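PDB 6SLN: RagA protein from Porphyromonas gingivalis, which probably imports nutrients across the outer membrane as a TonB-dependent receptor, with a plug domain closing its beta-barrel. Local coordinates for residues A[799-804]-A[906-911]; A[108-113]-A[181-186]; A[506-511]-A[516-521]; A[772-777]-A[785-790]. All coordinates share one frame; numbering follows the deposited sequence.

Interaction 1 (A[799-804]-A[906-911]); sequences AGIDKK and DVPKLG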
loop_
_atom_site.group_PDB
_atom_site.type_symbol
_atom_site.label_atom_id
_atom_site.label_comp_id
_atom_site.label_asym_id
_atom_site.label_seq_id
_atom_site.Cartn_x
_atom_site.Cartn_y
_atom_site.Cartn_z
ATOM N N ALA A 799 2.113 55.918 0.732
ATOM C CA ALA A 799 2.464 57.266 1.188
ATOM C C ALA A 799 2.038 57.446 2.643
ATOM O O ALA A 799 2.853 57.321 3.565
ATOM C CB ALA A 799 1.828 58.340 0.296
ATOM N N GLY A 800 0.764 57.725 2.862
ATOM C CA GLY A 800 0.218 57.624 4.198
ATOM C C GLY A 800 -1.288 57.722 4.172
ATOM O O GLY A 800 -1.959 57.004 3.431
ATOM N N ILE A 801 -1.846 58.617 4.965
ATOM C CA ILE A 801 -3.263 58.918 4.876
ATOM C C ILE A 801 -3.439 60.416 4.656
ATOM O O ILE A 801 -2.636 61.228 5.125
ATOM C CB ILE A 801 -4.042 58.433 6.117
ATOM C CG1 ILE A 801 -3.767 59.314 7.332
ATOM C CG2 ILE A 801 -3.692 56.988 6.428
ATOM C CD1 ILE A 801 -4.873 59.226 8.401
ATOM N N ASP A 802 -4.453 60.763 3.879
ATOM C CA ASP A 802 -4.946 62.124 3.812
ATOM C C ASP A 802 -5.723 62.406 5.096
ATOM O O ASP A 802 -6.748 61.766 5.366
ATOM C CB ASP A 802 -5.811 62.265 2.564
ATOM C CG ASP A 802 -6.523 63.580 2.488
ATOM O OD1 ASP A 802 -6.193 64.510 3.258
ATOM O OD2 ASP A 802 -7.430 63.663 1.641
ATOM N N LYS A 803 -5.234 63.354 5.900
ATOM C CA LYS A 803 -5.792 63.583 7.233
ATOM C C LYS A 803 -7.077 64.404 7.221
ATOM O O LYS A 803 -7.675 64.603 8.287
ATOM C CB LYS A 803 -4.747 64.251 8.126
ATOM C CG LYS A 803 -3.411 63.523 8.103
ATOM C CD LYS A 803 -2.878 63.344 9.507
ATOM C CE LYS A 803 -1.361 63.330 9.532
ATOM N NZ LYS A 803 -0.840 64.480 10.326
ATOM N N LYS A 804 -7.516 64.863 6.046
ATOM C CA LYS A 804 -8.816 65.494 5.863
ATOM C C LYS A 804 -9.914 64.499 5.496
ATOM O O LYS A 804 -11.101 64.868 5.533
ATOM C CB LYS A 804 -8.709 66.580 4.785
ATOM C CG LYS A 804 -7.421 67.401 4.877
ATOM C CD LYS A 804 -7.053 68.042 3.555
ATOM C CE LYS A 804 -7.879 69.283 3.266
ATOM N NZ LYS A 804 -7.441 69.936 1.993
ATOM N N ASP A 906 -1.818 58.845 11.883
ATOM C CA ASP A 906 -1.439 58.244 10.618
ATOM C C ASP A 906 -2.114 56.888 10.410
ATOM O O ASP A 906 -1.820 56.202 9.426
ATOM C CB ASP A 906 0.083 58.118 10.554
ATOM C CG ASP A 906 0.642 57.338 11.727
ATOM O OD1 ASP A 906 -0.087 57.196 12.733
ATOM O OD2 ASP A 906 1.797 56.870 11.656
ATOM N N VAL A 907 -3.014 56.494 11.305
ATOM C CA VAL A 907 -3.758 55.245 11.177
ATOM C C VAL A 907 -5.018 55.525 10.359
ATOM O O VAL A 907 -5.830 56.377 10.765
ATOM C CB VAL A 907 -4.105 54.648 12.549
ATOM C CG1 VAL A 907 -5.008 53.435 12.395
ATOM C CG2 VAL A 907 -2.830 54.271 13.314
ATOM N N PRO A 908 -5.225 54.831 9.238
ATOM C CA PRO A 908 -6.350 55.139 8.338
ATOM C C PRO A 908 -7.716 54.956 8.985
ATOM O O PRO A 908 -7.917 54.057 9.803
ATOM C CB PRO A 908 -6.167 54.130 7.190
ATOM C CG PRO A 908 -4.759 53.647 7.286
ATOM C CD PRO A 908 -4.356 53.763 8.723
ATOM N N LYS A 909 -8.679 55.786 8.564
ATOM C CA LYS A 909 -10.069 55.572 8.961
ATOM C C LYS A 909 -10.491 54.132 8.692
ATOM O O LYS A 909 -10.088 53.534 7.692
ATOM C CB LYS A 909 -10.999 56.523 8.213
ATOM C CG LYS A 909 -12.487 56.224 8.432
ATOM C CD LYS A 909 -13.349 57.438 8.157
ATOM C CE LYS A 909 -14.804 57.077 7.997
ATOM N NZ LYS A 909 -15.331 57.678 6.745
ATOM N N LEU A 910 -11.313 53.576 9.586
ATOM C CA LEU A 910 -11.716 52.181 9.465
ATOM C C LEU A 910 -12.652 51.972 8.278
ATOM O O LEU A 910 -13.373 52.877 7.854
ATOM C CB LEU A 910 -12.411 51.702 10.736
ATOM C CG LEU A 910 -11.645 51.483 12.043
ATOM C CD1 LEU A 910 -12.631 51.010 13.070
ATOM C CD2 LEU A 910 -10.508 50.490 11.885
ATOM N N GLY A 911 -12.649 50.751 7.760
ATOM C CA GLY A 911 -13.567 50.353 6.720
ATOM C C GLY A 911 -12.936 50.150 5.360
ATOM O O GLY A 911 -13.664 50.089 4.355
#
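Ile801 carries this contact, reaching from strand 792-802 to Asp906, Val907 and Pro908 of a loop. Its CB points toward that loop and branches there into two arms. CG1 lies between the backbone N and the carbonyl carbon (chi1 74°), which sends it past Asp906 CA at 4.2 Å. The methyl CG2 takes the other branch and makes the apolar part of the contact: it lies 3.6 Å from Pro908 CG, and the proline ring meets it through CB and CD as well, the two side chains crossing at about a right angle. The same CG2 is 3.6 Å from Asp906 O. At the tip, CD1 comes to 3.8 Å from Val907 O, so within the 906-911 loop the longer arm meets backbone. A beta-branched residue suits a strand; here CG2 meets both ring and carbonyl, while CG1 and CD1 run along the Asp906-Val907 backbone. Proline fits an extended loop and offers a rigid hydrocarbon patch. Nearby, Asp802 OD1 accepts a bond from Lys804 N (3.1 Å), an Asx turn where the chain turns toward strand 807-812. Trp898 also packs on Ile801, and Lys909 bonds through its backbone to Gly806, tying the loop to the turn between strands 792-802 and 807-812. With methyls meeting ring carbons and carbonyl oxygens, the direct contact rests on van der Waals fit, with partial shielding from solvent.

Interaction 2 (A[108-113]-A[181-186]); sequences EKLAEK and ESMSVL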
loop_
_atom_site.group_PDB
_atom_site.type_symbol
_atom_site.label_atom_id
_atom_site.label_comp_id
_atom_site.label_asym_id
_atom_site.label_seq_id
_atom_site.Cartn_x
_atom_site.Cartn_y
_atom_site.Cartn_z
ATOM N N GLU A 108 34.686 20.785 14.878
ATOM C CA GLU A 108 34.139 21.646 15.930
ATOM C C GLU A 108 32.857 22.334 15.488
ATOM O O GLU A 108 31.831 22.275 16.176
ATOM C CB GLU A 108 35.168 22.705 16.331
ATOM C CG GLU A 108 36.212 22.233 17.316
ATOM C CD GLU A 108 37.392 21.564 16.631
ATOM O OE1 GLU A 108 38.523 21.674 17.163
ATOM O OE2 GLU A 108 37.187 20.930 15.565
ATOM N N LYS A 109 32.902 23.009 14.342
ATOM C CA LYS A 109 31.730 23.719 13.863
ATOM C C LYS A 109 30.599 22.778 13.480
ATOM O O LYS A 109 29.477 23.246 13.268
ATOM C CB LYS A 109 32.123 24.610 12.686
ATOM C CG LYS A 109 33.223 25.619 13.033
ATOM C CD LYS A 109 34.579 25.148 12.518
ATOM C CE LYS A 109 35.496 26.312 12.124
ATOM N NZ LYS A 109 36.609 25.842 11.233
ATOM N N LEU A 110 30.857 21.468 13.413
ATOM C CA LEU A 110 29.855 20.487 13.017
ATOM C C LEU A 110 29.303 19.655 14.170
ATOM O O LEU A 110 28.230 19.059 14.017
ATOM C CB LEU A 110 30.443 19.532 11.964
ATOM C CG LEU A 110 30.976 20.134 10.656
ATOM C CD1 LEU A 110 31.840 19.131 9.882
ATOM C CD2 LEU A 110 29.823 20.605 9.792
ATOM N N ALA A 111 29.986 19.622 15.316
ATOM C CA ALA A 111 29.777 18.609 16.347
ATOM C C ALA A 111 28.648 18.962 17.307
ATOM O O ALA A 111 28.490 20.120 17.701
ATOM C CB ALA A 111 31.063 18.405 17.152
ATOM N N GLU A 112 27.882 17.935 17.696
ATOM C CA GLU A 112 26.864 17.987 18.744
ATOM C C GLU A 112 26.047 19.273 18.731
ATOM O O GLU A 112 26.353 20.214 19.470
ATOM C CB GLU A 112 27.506 17.803 20.127
ATOM C CG GLU A 112 28.195 16.453 20.366
ATOM C CD GLU A 112 27.271 15.401 20.990
ATOM O OE1 GLU A 112 26.769 14.542 20.230
ATOM O OE2 GLU A 112 27.044 15.438 22.230
ATOM N N LYS A 113 25.009 19.332 17.903
ATOM C CA LYS A 113 24.207 20.541 17.827
ATOM C C LYS A 113 22.734 20.174 17.936
ATOM O O LYS A 113 22.304 19.144 17.413
ATOM C CB LYS A 113 24.482 21.324 16.525
ATOM C CG LYS A 113 25.909 21.908 16.448
ATOM C CD LYS A 113 25.980 23.284 15.788
ATOM C CE LYS A 113 26.864 24.267 16.583
ATOM N NZ LYS A 113 28.309 23.891 16.640
ATOM N N GLU A 181 34.353 14.564 9.880
ATOM C CA GLU A 181 35.673 15.116 10.166
ATOM C C GLU A 181 35.762 16.561 9.715
ATOM O O GLU A 181 36.198 17.439 10.468
ATOM C CB GLU A 181 36.754 14.290 9.471
ATOM C CG GLU A 181 38.166 14.700 9.818
ATOM C CD GLU A 181 38.390 14.747 11.313
ATOM O OE1 GLU A 181 38.184 15.828 11.908
ATOM O OE2 GLU A 181 38.763 13.703 11.896
ATOM N N SER A 182 35.363 16.820 8.481
ATOM C CA SER A 182 35.451 18.151 7.922
ATOM C C SER A 182 34.331 18.311 6.914
ATOM O O SER A 182 33.615 17.361 6.580
ATOM C CB SER A 182 36.817 18.397 7.276
ATOM O OG SER A 182 37.296 17.226 6.636
ATOM N N MET A 183 34.169 19.545 6.458
ATOM C CA MET A 183 33.259 19.861 5.370
ATOM C C MET A 183 33.941 20.905 4.507
ATOM O O MET A 183 34.351 21.962 5.004
ATOM C CB MET A 183 31.911 20.359 5.889
ATOM C CG MET A 183 31.022 20.887 4.799
ATOM S SD MET A 183 29.418 21.370 5.444
ATOM C CE MET A 183 28.940 19.907 6.362
ATOM N N SER A 184 34.123 20.573 3.236
ATOM C CA SER A 184 34.735 21.468 2.266
ATOM C C SER A 184 33.654 22.040 1.361
ATOM O O SER A 184 32.798 21.304 0.860
ATOM C CB SER A 184 35.792 20.741 1.433
ATOM O OG SER A 184 36.772 20.129 2.250
ATOM N N VAL A 185 33.671 23.353 1.173
ATOM C CA VAL A 185 32.738 24.000 0.265
ATOM C C VAL A 185 33.532 24.455 -0.947
ATOM O O VAL A 185 34.491 25.225 -0.816
ATOM C CB VAL A 185 31.988 25.160 0.937
ATOM C CG1 VAL A 185 30.982 25.785 -0.035
ATOM C CG2 VAL A 185 31.265 24.642 2.170
ATOM N N LEU A 186 33.152 23.943 -2.119
ATOM C CA LEU A 186 33.822 24.252 -3.375
ATOM C C LEU A 186 32.995 25.268 -4.156
ATOM O O LEU A 186 31.839 25.000 -4.509
ATOM C CB LEU A 186 34.035 22.985 -4.198
ATOM C CG LEU A 186 34.463 21.731 -3.455
ATOM C CD1 LEU A 186 34.656 20.651 -4.458
ATOM C CD2 LEU A 186 35.743 21.965 -2.691
#
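Leu110 and Met183 face each other and cross obliquely, the branched end of the leucine meeting the thioether arm of the methionine. In Leu110, CG stands anti to the carbonyl carbon (chi1 -59°), and the two methyls are spread over different targets. CD2 touches Met183 CE at 3.6 Å. CD1 instead lies over the backbone of the strand, 4.0 Å from Ser182 C and 4.2 Å from Met183 CB. Leucine suits this buried place because its forked end can serve a side chain and a stretch of main chain at once. Met183 runs straight out from its backbone through CG and SD and then turns at its last bond (chi3 -51°), which brings the terminal methyl to the leucine. Both residues belong to the plug domain of the TonB-dependent receptor fold: Leu110 sits in the loop that follows strand 102-106, and Met183 on strand 180-186, which lies between strands 102-106 and 203-208 in a mixed sheet. Glu181 and Ser182 both face Gln207 of the latter strand in a classic beta bulge just before Met183. Val204, Ile206 and Leu122 also pack on Met183, so its flexible unbranched arm suits a buried site with several apolar neighbours. Ser182, whose CB points away from the loop, leaves its peptide carbon to Leu110 and packs its small side chain on Gln207 and Lys104.

Interaction 3 (A[506-511]-A[516-521]); sequences EYKFSI and DLTALM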
loop_
_atom_site.group_PDB
_atom_site.type_symbol
_atom_site.label_atom_id
_atom_site.label_comp_id
_atom_site.label_asym_id
_atom_site.label_seq_id
_atom_site.Cartn_x
_atom_site.Cartn_y
_atom_site.Cartn_z
ATOM N N GLU A 506 44.198 7.684 -12.161
ATOM C CA GLU A 506 45.028 8.856 -11.924
ATOM C C GLU A 506 46.480 8.462 -12.123
ATOM O O GLU A 506 46.946 7.480 -11.535
ATOM C CB GLU A 506 44.825 9.437 -10.513
ATOM C CG GLU A 506 45.630 10.711 -10.263
ATOM C CD GLU A 506 45.628 11.151 -8.810
ATOM O OE1 GLU A 506 46.359 10.536 -8.002
ATOM O OE2 GLU A 506 44.905 12.119 -8.480
ATOM N N TYR A 507 47.185 9.222 -12.952
ATOM C CA TYR A 507 48.602 9.011 -13.187
ATOM C C TYR A 507 49.345 10.283 -12.814
ATOM O O TYR A 507 49.109 11.338 -13.410
ATOM C CB TYR A 507 48.864 8.631 -14.641
ATOM C CG TYR A 507 50.272 8.166 -14.886
ATOM C CD1 TYR A 507 50.911 7.340 -13.974
ATOM C CD2 TYR A 507 50.974 8.562 -16.025
ATOM C CE1 TYR A 507 52.204 6.919 -14.190
ATOM C CE2 TYR A 507 52.262 8.144 -16.244
ATOM C CZ TYR A 507 52.871 7.323 -15.320
ATOM O OH TYR A 507 54.157 6.892 -15.515
ATOM N N LYS A 508 50.196 10.186 -11.798
ATOM C CA LYS A 508 51.123 11.238 -11.410
ATOM C C LYS A 508 52.515 10.812 -11.846
ATOM O O LYS A 508 52.929 9.677 -11.584
ATOM C CB LYS A 508 51.111 11.466 -9.896
ATOM C CG LYS A 508 49.859 12.113 -9.339
ATOM C CD LYS A 508 50.026 12.465 -7.861
ATOM C CE LYS A 508 49.673 11.287 -6.955
ATOM N NZ LYS A 508 48.209 11.204 -6.663
ATOM N N PHE A 509 53.240 11.708 -12.501
ATOM C CA PHE A 509 54.625 11.413 -12.813
ATOM C C PHE A 509 55.421 12.708 -12.813
ATOM O O PHE A 509 54.952 13.737 -13.308
ATOM C CB PHE A 509 54.753 10.687 -14.157
ATOM C CG PHE A 509 54.465 11.553 -15.358
ATOM C CD1 PHE A 509 53.164 11.739 -15.801
ATOM C CD2 PHE A 509 55.500 12.160 -16.058
ATOM C CE1 PHE A 509 52.898 12.529 -16.915
ATOM C CE2 PHE A 509 55.238 12.946 -17.167
ATOM C CZ PHE A 509 53.930 13.130 -17.592
ATOM N N SER A 510 56.613 12.651 -12.226
ATOM C CA SER A 510 57.540 13.768 -12.250
ATOM C C SER A 510 58.430 13.603 -13.469
ATOM O O SER A 510 59.072 12.558 -13.641
ATOM C CB SER A 510 58.373 13.820 -10.970
ATOM O OG SER A 510 58.881 15.121 -10.729
ATOM N N ILE A 511 58.461 14.626 -14.323
ATOM C CA ILE A 511 59.232 14.553 -15.552
ATOM C C ILE A 511 60.494 15.412 -15.519
ATOM O O ILE A 511 61.254 15.389 -16.496
ATOM C CB ILE A 511 58.340 14.889 -16.773
ATOM C CG1 ILE A 511 58.870 14.171 -18.021
ATOM C CG2 ILE A 511 58.209 16.381 -16.978
ATOM C CD1 ILE A 511 59.069 12.683 -17.842
ATOM N N ASP A 516 56.051 18.604 -12.540
ATOM C CA ASP A 516 55.164 17.532 -12.105
ATOM C C ASP A 516 53.866 17.628 -12.884
ATOM O O ASP A 516 53.241 18.689 -12.926
ATOM C CB ASP A 516 54.876 17.613 -10.604
ATOM C CG ASP A 516 56.112 17.401 -9.759
ATOM O OD1 ASP A 516 56.540 18.360 -9.071
ATOM O OD2 ASP A 516 56.654 16.272 -9.788
ATOM N N LEU A 517 53.466 16.533 -13.507
ATOM C CA LEU A 517 52.180 16.477 -14.177
ATOM C C LEU A 517 51.323 15.400 -13.525
ATOM O O LEU A 517 51.825 14.346 -13.119
ATOM C CB LEU A 517 52.340 16.214 -15.676
ATOM C CG LEU A 517 51.028 16.237 -16.465
ATOM C CD1 LEU A 517 50.569 17.671 -16.695
ATOM C CD2 LEU A 517 51.158 15.489 -17.788
ATOM N N THR A 518 50.033 15.686 -13.398
ATOM C CA THR A 518 49.061 14.736 -12.887
ATOM C C THR A 518 47.902 14.675 -13.867
ATOM O O THR A 518 47.358 15.714 -14.259
ATOM C CB THR A 518 48.564 15.133 -11.494
ATOM O OG1 THR A 518 49.647 15.042 -10.561
ATOM C CG2 THR A 518 47.431 14.222 -11.066
ATOM N N ALA A 519 47.547 13.465 -14.280
ATOM C CA ALA A 519 46.424 13.249 -15.169
ATOM C C ALA A 519 45.453 12.305 -14.493
ATOM O O ALA A 519 45.863 11.386 -13.778
ATOM C CB ALA A 519 46.852 12.666 -16.514
ATOM N N LEU A 520 44.165 12.550 -14.727
ATOM C CA LEU A 520 43.099 11.766 -14.120
ATOM C C LEU A 520 41.957 11.650 -15.118
ATOM O O LEU A 520 41.323 12.656 -15.447
ATOM C CB LEU A 520 42.628 12.415 -12.828
ATOM C CG LEU A 520 41.610 11.663 -11.967
ATOM C CD1 LEU A 520 41.754 12.120 -10.540
ATOM C CD2 LEU A 520 40.182 11.890 -12.436
ATOM N N MET A 521 41.690 10.434 -15.583
ATOM C CA MET A 521 40.465 10.114 -16.300
ATOM C C MET A 521 39.470 9.467 -15.340
ATOM O O MET A 521 39.856 8.742 -14.417
ATOM C CB MET A 521 40.745 9.178 -17.476
ATOM C CG MET A 521 41.778 9.701 -18.449
ATOM S SD MET A 521 41.014 10.709 -19.728
ATOM C CE MET A 521 41.001 9.567 -21.113
#
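Tyr507 and Ala519, and then Phe509 and Leu517, form the hydrogen-bonded pairs of two antiparallel strands whose axes run at 172°. Each pair exchanges two backbone bonds, with Tyr507 N to Ala519 O at 2.7 Å. The second pair is a little longer, Phe509 N reaching Leu517 O at 3.1 Å. Side chains are mostly polar on the face of Glu506, Lys508, Ser510, Asp516 and Thr518. There Ser510 OG donates to Asp516 OD2 (2.7 Å), arriving 38° out of the carboxylate plane, a pairing well suited to the strand ends beside a turn. Lys508 CG lies alongside Thr518. Buried Leu520 shares this face, its CD1 approaching Glu506 OE2 at 3.8 Å. Apolar contact marks the other face, where Phe509 and Leu517 point the same way and Phe509 CE1 meets Leu517 CD2 at 3.5 Å. The ring gets there because its CG sits between the backbone N and the carbonyl carbon (chi1 71°). Small Ala519 lies beside Tyr507 on that face. Antiparallel, paired and joined by a short turn, strands 487-510 and 515-540 form a beta hairpin; strands 456-475 and 561-580 flank it in the up-and-down transmembrane barrel.

Interaction 4 (A[772-777]-A[785-790]); sequences GLNKYM and WEIGYP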
loop_
_atom_site.group_PDB
_atom_site.type_symbol
_atom_site.label_atom_id
_atom_site.label_comp_id
_atom_site.label_asym_id
_atom_site.label_seq_id
_atom_site.Cartn_x
_atom_site.Cartn_y
_atom_site.Cartn_z
ATOM N N GLY A 772 10.575 37.603 -25.482
ATOM C CA GLY A 772 10.954 38.983 -25.734
ATOM C C GLY A 772 10.645 39.953 -24.613
ATOM O O GLY A 772 10.781 41.164 -24.812
ATOM N N LEU A 773 10.243 39.464 -23.438
ATOM C CA LEU A 773 9.861 40.352 -22.340
ATOM C C LEU A 773 11.072 41.066 -21.773
ATOM O O LEU A 773 12.098 40.445 -21.480
ATOM C CB LEU A 773 9.169 39.581 -21.216
ATOM C CG LEU A 773 7.809 39.029 -21.638
ATOM C CD1 LEU A 773 7.206 38.016 -20.628
ATOM C CD2 LEU A 773 6.901 40.216 -21.902
ATOM N N ASN A 774 10.951 42.381 -21.628
ATOM C CA ASN A 774 11.921 43.107 -20.830
ATOM C C ASN A 774 11.728 42.820 -19.337
ATOM O O ASN A 774 12.690 42.859 -18.561
ATOM C CB ASN A 774 11.799 44.586 -21.165
ATOM C CG ASN A 774 12.476 45.464 -20.170
ATOM O OD1 ASN A 774 11.809 46.162 -19.398
ATOM N ND2 ASN A 774 13.809 45.456 -20.175
ATOM N N LYS A 775 10.514 42.462 -18.923
ATOM C CA LYS A 775 10.246 42.284 -17.507
ATOM C C LYS A 775 9.007 41.416 -17.299
ATOM O O LYS A 775 8.091 41.393 -18.131
ATOM C CB LYS A 775 10.074 43.645 -16.811
ATOM C CG LYS A 775 8.779 44.363 -17.154
ATOM C CD LYS A 775 8.578 45.579 -16.273
ATOM C CE LYS A 775 7.112 45.999 -16.231
ATOM N NZ LYS A 775 6.671 46.608 -17.521
ATOM N N TYR A 776 8.986 40.713 -16.165
ATOM C CA TYR A 776 7.852 39.867 -15.792
ATOM C C TYR A 776 7.630 39.937 -14.287
ATOM O O TYR A 776 8.491 39.512 -13.507
ATOM C CB TYR A 776 8.073 38.415 -16.217
ATOM C CG TYR A 776 6.987 37.483 -15.736
ATOM C CD1 TYR A 776 5.808 37.331 -16.463
ATOM C CD2 TYR A 776 7.130 36.762 -14.559
ATOM C CE1 TYR A 776 4.807 36.485 -16.037
ATOM C CE2 TYR A 776 6.129 35.913 -14.115
ATOM C CZ TYR A 776 4.970 35.777 -14.857
ATOM O OH TYR A 776 3.980 34.913 -14.430
ATOM N N MET A 777 6.470 40.448 -13.885
ATOM C CA MET A 777 6.080 40.463 -12.483
ATOM C C MET A 777 5.449 39.127 -12.153
ATOM O O MET A 777 4.444 38.757 -12.763
ATOM C CB MET A 777 5.094 41.595 -12.205
ATOM C CG MET A 777 4.648 41.706 -10.748
ATOM S SD MET A 777 2.970 41.105 -10.457
ATOM C CE MET A 777 1.996 42.557 -10.776
ATOM N N TRP A 785 10.793 39.977 -12.235
ATOM C CA TRP A 785 11.959 39.798 -13.079
ATOM C C TRP A 785 12.027 40.975 -14.055
ATOM O O TRP A 785 11.057 41.240 -14.775
ATOM C CB TRP A 785 11.850 38.472 -13.821
ATOM C CG TRP A 785 11.871 37.250 -12.928
ATOM C CD1 TRP A 785 12.440 37.137 -11.687
ATOM C CD2 TRP A 785 11.320 35.959 -13.231
ATOM N NE1 TRP A 785 12.267 35.861 -11.205
ATOM C CE2 TRP A 785 11.585 35.122 -12.137
ATOM C CE3 TRP A 785 10.627 35.434 -14.323
ATOM C CZ2 TRP A 785 11.184 33.787 -12.109
ATOM C CZ3 TRP A 785 10.220 34.106 -14.281
ATOM C CH2 TRP A 785 10.503 33.304 -13.189
ATOM N N GLU A 786 13.146 41.704 -14.058
ATOM C CA GLU A 786 13.329 42.820 -14.983
ATOM C C GLU A 786 14.774 42.869 -15.468
ATOM O O GLU A 786 15.707 42.886 -14.660
ATOM C CB GLU A 786 12.941 44.150 -14.333
ATOM C CG GLU A 786 12.978 45.318 -15.296
ATOM C CD GLU A 786 12.327 46.551 -14.723
ATOM O OE1 GLU A 786 11.789 46.454 -13.612
ATOM O OE2 GLU A 786 12.351 47.618 -15.377
ATOM N N ILE A 787 14.952 42.940 -16.789
ATOM C CA ILE A 787 16.240 42.611 -17.404
ATOM C C ILE A 787 17.388 43.470 -16.881
ATOM O O ILE A 787 18.539 43.033 -16.870
ATOM C CB ILE A 787 16.116 42.687 -18.941
ATOM C CG1 ILE A 787 15.617 41.343 -19.477
ATOM C CG2 ILE A 787 17.441 43.095 -19.615
ATOM C CD1 ILE A 787 15.621 41.246 -20.961
ATOM N N GLY A 788 17.128 44.678 -16.438
ATOM C CA GLY A 788 18.334 45.334 -15.979
ATOM C C GLY A 788 18.763 45.093 -14.540
ATOM O O GLY A 788 19.685 45.774 -14.069
ATOM N N TYR A 789 18.143 44.169 -13.812
ATOM C CA TYR A 789 18.151 44.248 -12.360
ATOM C C TYR A 789 18.150 42.865 -11.722
ATOM O O TYR A 789 17.811 41.873 -12.373
ATOM C CB TYR A 789 16.926 45.030 -11.864
ATOM C CG TYR A 789 16.732 46.381 -12.513
ATOM C CD1 TYR A 789 15.898 46.530 -13.619
ATOM C CD2 TYR A 789 17.377 47.514 -12.015
ATOM C CE1 TYR A 789 15.714 47.766 -14.209
ATOM C CE2 TYR A 789 17.195 48.753 -12.594
ATOM C CZ TYR A 789 16.364 48.878 -13.690
ATOM O OH TYR A 789 16.181 50.114 -14.275
ATOM N N PRO A 790 18.507 42.778 -10.446
ATOM C CA PRO A 790 18.222 41.552 -9.686
ATOM C C PRO A 790 16.727 41.351 -9.509
ATOM O O PRO A 790 15.920 42.274 -9.666
ATOM C CB PRO A 790 18.901 41.795 -8.333
ATOM C CG PRO A 790 18.996 43.290 -8.232
ATOM C CD PRO A 790 19.246 43.763 -9.641
#
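Strands 775-778 and 783-786 run antiparallel, Tyr776 and Trp785 forming a hydrogen-bonded pair through Trp785 N to Tyr776 O (2.7 Å) and Tyr776 N to Trp785 O, Lys775 and Glu786 a non-hydrogen-bonded one, and Ile787 N bonding to Asn774 O beyond them.

On one face the side chains of Tyr776 and Trp785 lie side by side and their rings meet obliquely, with planes at 39° and centroids 5.7 Å apart. Tyr776 CG stands opposite its own backbone N (chi1 175°), which carries the ring beside the indole. The touch is at Tyr776 CD2 and Trp785 CE3 (3.7 Å), and two large aromatics suit this buried face. Opposite them, Lys775 and Glu786 run together through their aliphatic parts, Lys775 CB lying 3.7 Å from Glu786 CG. Their charged tips stay apart, so attraction between them is probably weak. Ile787 points toward residues 772-777: its CG1 rests 3.4 Å from Asn774 O, and its CD1 leans on Leu773 O, while Asn774 ND2 comes over its CB. A type I turn from Glu786 to Tyr789 follows, closed by Tyr789 N on Glu786 O (2.9 Å).

Strand 783-786 pairs on its other side with strand 792-802, and Trp785 packs on Leu152, Ile766 and Leu769. Tyr789 makes a cation-pi contact with Arg835 of strand 833-836. On the side of strand 775-778, a polar side chain of another protein chain bonds to Met777 N, and Tyr776 packs on a basic one of that chain.

One side of interaction 1 and both strands of interaction 4 belong to the same small antiparallel sheet, since strands 783-786 and 792-802 are neighbours in it; the centres of the two contacts nevertheless lie 34 Å apart and their nearest atoms about 18 Å. Interaction 3 belongs to the wall of the barrel, 74 Å from interaction 1 between centres and on the opposite side of the chain's centre. Interaction 2 sits in the plug, with its nearest atoms about 13 Å from those of interaction 3. The bound phospholipid lies in a pocket that includes Phe501, Asn503, His523 and Tyr525, on the same two strands as interaction 3, whose Glu506 side chain is about 11 Å from the lipid.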